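Local coordinates for ferric-siderophore receptor protein (Streptomyces coelicolor, PDB 2X4L) that probably binds ferric siderophores outside the cell and delivers them for uptake, at residues 209-214 / 280-285; 233-238 / 256-261. All blocks are in the same frame, centred on the assembly; numbering follows the deposited sequence.

Contact 1: residues 209-214 / 280-285; sequences DLFYVS and GTWKQL
F211 and W282 meet as two aromatic side chains and carry this contact between them. The nearest atoms are F211 CE1 and W282 CZ3, 3.7 Å apart. F211 CE1 also lies 3.9 Å from W282 CE3. The rings touch rim to rim, and neither sits over the face of the other. The phenyl centroid is 5.9 Å from the centroid of the indole six-membered ring, and the planes are inclined at 44°. The pair is therefore neither an offset stack nor a T-shaped one.

Both side chains point toward the opposite segment. In each, CG is anti to the backbone N (chi1 -177° in F211, 164° in W282), and both rings extend from their backbones. W282 meets F211 through CZ3 and CE3 of its six-membered ring. The CA atoms of F211 and W282 stay 9.7 Å apart.

Other apolar groups close in around the pair. V213 CG2 lies at the edge of the F211 ring, in its plane. M265 of strand 262-266 touches both F211 and W282, and W252 meets the phenyl ring from outside the two segments.

Backbone bonds hold each side separately. F211 pairs with L250 of strand 247-251, and L285 N bonds to W282 O at 2.9 Å. Both aromatic residues are buried. The chemistry is purely apolar and joins helix 280-283 to the mixed sheet through ring packing.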
loop_
_atom_site.group_PDB
_atom_site.type_symbol
_atom_site.label_atom_id
_atom_site.label_comp_id
_atom_site.label_asym_id
_atom_site.label_seq_id
_atom_site.Cartn_x
_atom_site.Cartn_y
_atom_site.Cartn_z
ATOM N N ASP A 209 21.014 3.568 5.558
ATOM C CA ASP A 209 21.676 2.812 6.628
ATOM C C ASP A 209 21.312 1.394 6.828
ATOM O O ASP A 209 22.125 0.615 7.343
ATOM C CB ASP A 209 21.683 3.566 7.935
ATOM C CG ASP A 209 22.448 4.867 7.819
ATOM O OD1 ASP A 209 23.681 4.847 7.482
ATOM O OD2 ASP A 209 21.771 5.914 7.993
ATOM N N LEU A 210 20.126 1.008 6.317
ATOM C CA LEU A 210 19.591 -0.246 6.717
ATOM C C LEU A 210 18.787 -0.800 5.587
ATOM O O LEU A 210 18.110 -0.058 4.835
ATOM C CB LEU A 210 18.643 -0.040 7.926
ATOM C CG LEU A 210 19.395 0.374 9.213
ATOM C CD1 LEU A 210 18.483 0.932 10.250
ATOM C CD2 LEU A 210 20.259 -0.807 9.761
ATOM N N PHE A 211 18.864 -2.093 5.549
ATOM C CA PHE A 211 17.920 -2.859 4.708
ATOM C C PHE A 211 16.924 -3.497 5.644
ATOM O O PHE A 211 17.289 -4.223 6.599
ATOM C CB PHE A 211 18.709 -3.914 4.017
ATOM C CG PHE A 211 17.906 -4.759 3.044
ATOM C CD1 PHE A 211 17.826 -4.399 1.687
ATOM C CD2 PHE A 211 17.299 -5.899 3.467
ATOM C CE1 PHE A 211 17.124 -5.229 0.810
ATOM C CE2 PHE A 211 16.570 -6.737 2.551
ATOM C CZ PHE A 211 16.574 -6.395 1.225
ATOM N N TYR A 212 15.651 -3.257 5.383
ATOM C CA TYR A 212 14.610 -3.793 6.320
ATOM C C TYR A 212 13.970 -5.059 5.751
ATOM O O TYR A 212 13.480 -5.011 4.613
ATOM C CB TYR A 212 13.555 -2.735 6.506
ATOM C CG TYR A 212 14.073 -1.399 6.941
ATOM C CD1 TYR A 212 14.533 -1.291 8.195
ATOM C CD2 TYR A 212 14.135 -0.309 6.080
ATOM C CE1 TYR A 212 15.061 -0.096 8.686
ATOM C CE2 TYR A 212 14.604 0.936 6.539
ATOM C CZ TYR A 212 15.088 0.972 7.853
ATOM O OH TYR A 212 15.596 2.155 8.333
ATOM N N VAL A 213 13.942 -6.124 6.538
ATOM C CA VAL A 213 13.298 -7.398 6.099
ATOM C C VAL A 213 11.981 -7.447 6.825
ATOM O O VAL A 213 11.908 -7.538 8.039
ATOM C CB VAL A 213 14.115 -8.637 6.418
ATOM C CG1 VAL A 213 13.413 -9.815 5.819
ATOM C CG2 VAL A 213 15.518 -8.556 5.774
ATOM N N SER A 214 10.901 -7.457 6.081
ATOM C CA SER A 214 9.565 -7.574 6.702
ATOM C C SER A 214 9.224 -9.020 6.931
ATOM O O SER A 214 9.477 -9.913 6.088
ATOM C CB SER A 214 8.464 -6.994 5.754
ATOM O OG SER A 214 8.552 -5.578 5.741
ATOM N N GLY A 280 27.557 -3.562 -2.650
ATOM C CA GLY A 280 28.114 -4.815 -3.190
ATOM C C GLY A 280 27.533 -6.100 -2.664
ATOM O O GLY A 280 27.336 -7.048 -3.405
ATOM N N THR A 281 27.137 -6.072 -1.399
ATOM C CA THR A 281 26.515 -7.237 -0.775
ATOM C C THR A 281 25.165 -7.552 -1.431
ATOM O O THR A 281 24.804 -8.693 -1.594
ATOM C CB THR A 281 26.322 -6.981 0.720
ATOM O OG1 THR A 281 27.614 -6.588 1.262
ATOM C CG2 THR A 281 25.955 -8.261 1.397
ATOM N N TRP A 282 24.400 -6.505 -1.738
ATOM C CA TRP A 282 23.132 -6.668 -2.487
ATOM C C TRP A 282 23.367 -7.242 -3.897
ATOM O O TRP A 282 22.683 -8.184 -4.342
ATOM C CB TRP A 282 22.491 -5.279 -2.550
ATOM C CG TRP A 282 21.379 -5.215 -3.630
ATOM C CD1 TRP A 282 21.491 -4.827 -4.945
ATOM C CD2 TRP A 282 20.007 -5.615 -3.444
ATOM N NE1 TRP A 282 20.269 -4.978 -5.596
ATOM C CE2 TRP A 282 19.359 -5.451 -4.687
ATOM C CE3 TRP A 282 19.272 -6.175 -2.346
ATOM C CZ2 TRP A 282 18.005 -5.741 -4.886
ATOM C CZ3 TRP A 282 17.909 -6.426 -2.560
ATOM C CH2 TRP A 282 17.320 -6.219 -3.844
ATOM N N LYS A 283 24.329 -6.656 -4.590
ATOM C CA LYS A 283 24.551 -7.031 -5.990
ATOM C C LYS A 283 25.011 -8.468 -6.095
ATOM O O LYS A 283 24.843 -9.104 -7.166
ATOM C CB LYS A 283 25.647 -6.100 -6.595
ATOM C CG LYS A 283 25.159 -4.671 -6.836
ATOM C CD LYS A 283 26.010 -3.901 -7.854
ATOM C CE LYS A 283 27.207 -3.316 -7.176
ATOM N NZ LYS A 283 27.480 -1.995 -7.802
ATOM N N GLN A 284 25.545 -8.987 -5.027
ATOM C CA GLN A 284 25.960 -10.352 -5.006
ATOM C C GLN A 284 24.921 -11.367 -4.549
ATOM O O GLN A 284 25.173 -12.501 -4.515
ATOM C CB GLN A 284 27.233 -10.493 -4.217
ATOM C CG GLN A 284 28.419 -9.812 -4.943
ATOM C CD GLN A 284 28.684 -10.401 -6.329
ATOM O OE1 GLN A 284 28.671 -9.696 -7.355
ATOM N NE2 GLN A 284 28.915 -11.699 -6.363
ATOM N N LEU A 285 23.723 -10.899 -4.218
ATOM C CA LEU A 285 22.652 -11.801 -3.800
ATOM C C LEU A 285 22.248 -12.750 -4.930
ATOM O O LEU A 285 22.067 -12.321 -6.070
ATOM C CB LEU A 285 21.437 -11.005 -3.320
ATOM C CG LEU A 285 21.556 -10.352 -1.942
ATOM C CD1 LEU A 285 20.307 -9.546 -1.619
ATOM C CD2 LEU A 285 21.814 -11.400 -0.870
#

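Contact 2: residues 233-238 / 256-261; sequences VEPSED and DKYPAD
V233 packs over one face of the Y258 ring, and this is the tight part of the contact. V233 CG1 makes a CH-pi contact, 4.0 Å from the centroid of the Y258 ring and 30° off the normal. The methyl is displaced toward the root of the ring, with V233 CG1 3.5 Å from Y258 CG. CG1 stands anti to the backbone N (chi1 172°). The opposite face of the Y258 ring carries K257 CG, 3.8 Å above the plane and over its centre. The tyrosine is thus sandwiched between aliphatic carbons of both segments.

Buried P235 makes a lighter contact at the hydroxyl. P235 CA is 3.7 Å from Y258 OH, while P235 CG stays 4.4 Å from Y258 CE2. The hydroxyl hydrogen-bonds to E248 OE1 on strand 247-251. K257 NZ forms a salt bridge with E248 OE2, outside the two segments. The solvent side is at exposed P259, on the margin of the contact, where V233 CG2 reaches P259 O at 3.8 Å.

Two loops bordering the mixed sheet are joined here by apolar contact. E248 adds polar ties to Y258 and K257, which would restrict movement of the ring.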
loop_
_atom_site.group_PDB
_atom_site.type_symbol
_atom_site.label_atom_id
_atom_site.label_comp_id
_atom_site.label_asym_id
_atom_site.label_seq_id
_atom_site.Cartn_x
_atom_site.Cartn_y
_atom_site.Cartn_z
ATOM N N VAL A 233 10.336 -15.854 3.639
ATOM C CA VAL A 233 11.341 -15.676 4.711
ATOM C C VAL A 233 10.671 -14.912 5.848
ATOM O O VAL A 233 9.999 -13.889 5.621
ATOM C CB VAL A 233 12.535 -14.824 4.195
ATOM C CG1 VAL A 233 13.481 -14.465 5.366
ATOM C CG2 VAL A 233 13.245 -15.627 3.184
ATOM N N GLU A 234 10.803 -15.430 7.062
ATOM C CA GLU A 234 10.160 -14.832 8.205
ATOM C C GLU A 234 11.220 -14.626 9.261
ATOM O O GLU A 234 11.575 -15.569 10.034
ATOM C CB GLU A 234 9.130 -15.833 8.777
ATOM C CG GLU A 234 7.903 -16.113 7.920
ATOM C CD GLU A 234 6.827 -15.027 7.916
ATOM O OE1 GLU A 234 7.098 -13.941 8.419
ATOM O OE2 GLU A 234 5.754 -15.312 7.343
ATOM N N PRO A 235 11.655 -13.391 9.427
ATOM C CA PRO A 235 12.498 -13.076 10.601
ATOM C C PRO A 235 11.755 -13.457 11.886
ATOM O O PRO A 235 10.556 -13.370 11.953
ATOM C CB PRO A 235 12.650 -11.529 10.527
ATOM C CG PRO A 235 12.484 -11.222 9.022
ATOM C CD PRO A 235 11.380 -12.198 8.594
ATOM N N SER A 236 12.559 -13.841 12.904
ATOM C CA SER A 236 11.941 -14.220 14.177
ATOM C C SER A 236 11.212 -13.006 14.790
ATOM O O SER A 236 11.570 -11.851 14.515
ATOM C CB SER A 236 12.990 -14.723 15.104
ATOM O OG SER A 236 13.854 -13.704 15.552
ATOM N N GLU A 237 10.250 -13.257 15.672
ATOM C CA GLU A 237 9.636 -12.171 16.411
ATOM C C GLU A 237 10.736 -11.440 17.192
ATOM O O GLU A 237 10.679 -10.197 17.357
ATOM C CB GLU A 237 8.482 -12.717 17.306
ATOM C CG GLU A 237 7.163 -13.100 16.450
ATOM C CD GLU A 237 6.603 -11.940 15.565
ATOM O OE1 GLU A 237 6.663 -10.708 16.074
ATOM O OE2 GLU A 237 6.205 -12.374 14.387
ATOM N N ASP A 238 11.746 -12.133 17.711
ATOM C CA ASP A 238 12.804 -11.468 18.454
ATOM C C ASP A 238 13.522 -10.488 17.566
ATOM O O ASP A 238 13.755 -9.386 17.991
ATOM C CB ASP A 238 13.746 -12.505 19.135
ATOM C CG ASP A 238 14.571 -11.891 20.188
ATOM O OD1 ASP A 238 13.990 -11.320 21.067
ATOM O OD2 ASP A 238 15.815 -12.022 20.095
ATOM N N ASP A 256 22.751 -10.612 3.225
ATOM C CA ASP A 256 22.715 -12.036 2.915
ATOM C C ASP A 256 22.324 -12.965 4.085
ATOM O O ASP A 256 22.446 -14.174 3.995
ATOM C CB ASP A 256 24.079 -12.466 2.339
ATOM C CG ASP A 256 25.267 -12.101 3.283
ATOM O OD1 ASP A 256 25.165 -11.439 4.344
ATOM O OD2 ASP A 256 26.445 -12.412 2.912
ATOM N N LYS A 257 21.737 -12.404 5.136
ATOM C CA LYS A 257 21.360 -13.211 6.285
ATOM C C LYS A 257 20.503 -14.414 5.954
ATOM O O LYS A 257 20.701 -15.500 6.559
ATOM C CB LYS A 257 20.736 -12.337 7.386
ATOM C CG LYS A 257 20.305 -13.068 8.614
ATOM C CD LYS A 257 19.831 -12.199 9.769
ATOM C CE LYS A 257 19.397 -13.104 10.898
ATOM N NZ LYS A 257 18.978 -12.363 12.115
ATOM N N TYR A 258 19.468 -14.162 5.132
ATOM C CA TYR A 258 18.474 -15.168 4.801
ATOM C C TYR A 258 18.599 -15.572 3.328
ATOM O O TYR A 258 18.543 -14.744 2.421
ATOM C CB TYR A 258 17.024 -14.621 4.989
ATOM C CG TYR A 258 16.811 -14.114 6.375
ATOM C CD1 TYR A 258 16.664 -14.984 7.412
ATOM C CD2 TYR A 258 16.732 -12.774 6.604
ATOM C CE1 TYR A 258 16.464 -14.527 8.711
ATOM C CE2 TYR A 258 16.539 -12.287 7.857
ATOM C CZ TYR A 258 16.425 -13.207 8.935
ATOM O OH TYR A 258 16.193 -12.764 10.237
ATOM N N PRO A 259 18.658 -16.862 3.073
ATOM C CA PRO A 259 18.682 -17.286 1.654
ATOM C C PRO A 259 17.263 -16.996 1.056
ATOM O O PRO A 259 16.238 -17.324 1.684
ATOM C CB PRO A 259 18.936 -18.768 1.780
ATOM C CG PRO A 259 19.791 -18.831 3.075
ATOM C CD PRO A 259 19.062 -17.955 3.985
ATOM N N ALA A 260 17.249 -16.369 -0.117
ATOM C CA ALA A 260 16.000 -16.037 -0.761
ATOM C C ALA A 260 16.117 -16.323 -2.254
ATOM O O ALA A 260 17.218 -16.208 -2.845
ATOM C CB ALA A 260 15.676 -14.583 -0.520
ATOM N N ASP A 261 15.021 -16.753 -2.878
ATOM C CA ASP A 261 14.967 -17.015 -4.273
ATOM C C ASP A 261 14.338 -15.852 -5.064
ATOM O O ASP A 261 14.741 -15.533 -6.186
ATOM C CB ASP A 261 14.192 -18.304 -4.535
ATOM C CG ASP A 261 14.768 -19.429 -3.766
ATOM O OD1 ASP A 261 15.997 -19.655 -3.855
ATOM O OD2 ASP A 261 14.139 -20.023 -2.864
#

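Contacts 1 and 2 lie about 12 Å apart between centres, on the same side of the chain's centre. Along the chain contact 2 is nested inside contact 1: 209-214 comes first, then 233-238, 256-261 and 280-285. Strand 210-214 belongs to the mixed sheet, and both loops of contact 2 lead out of strands of that sheet. The contacts also touch directly. V213 CG1 is 3.6 Å from P235 CG, and L285 CD2 is 3.9 Å from D256 CA. Contact 1 packs helix 280-283 on the sheet; contact 2 joins two loops that follow strands of it. Both are apolar packing around the same mixed sheet of the solute-binding fold.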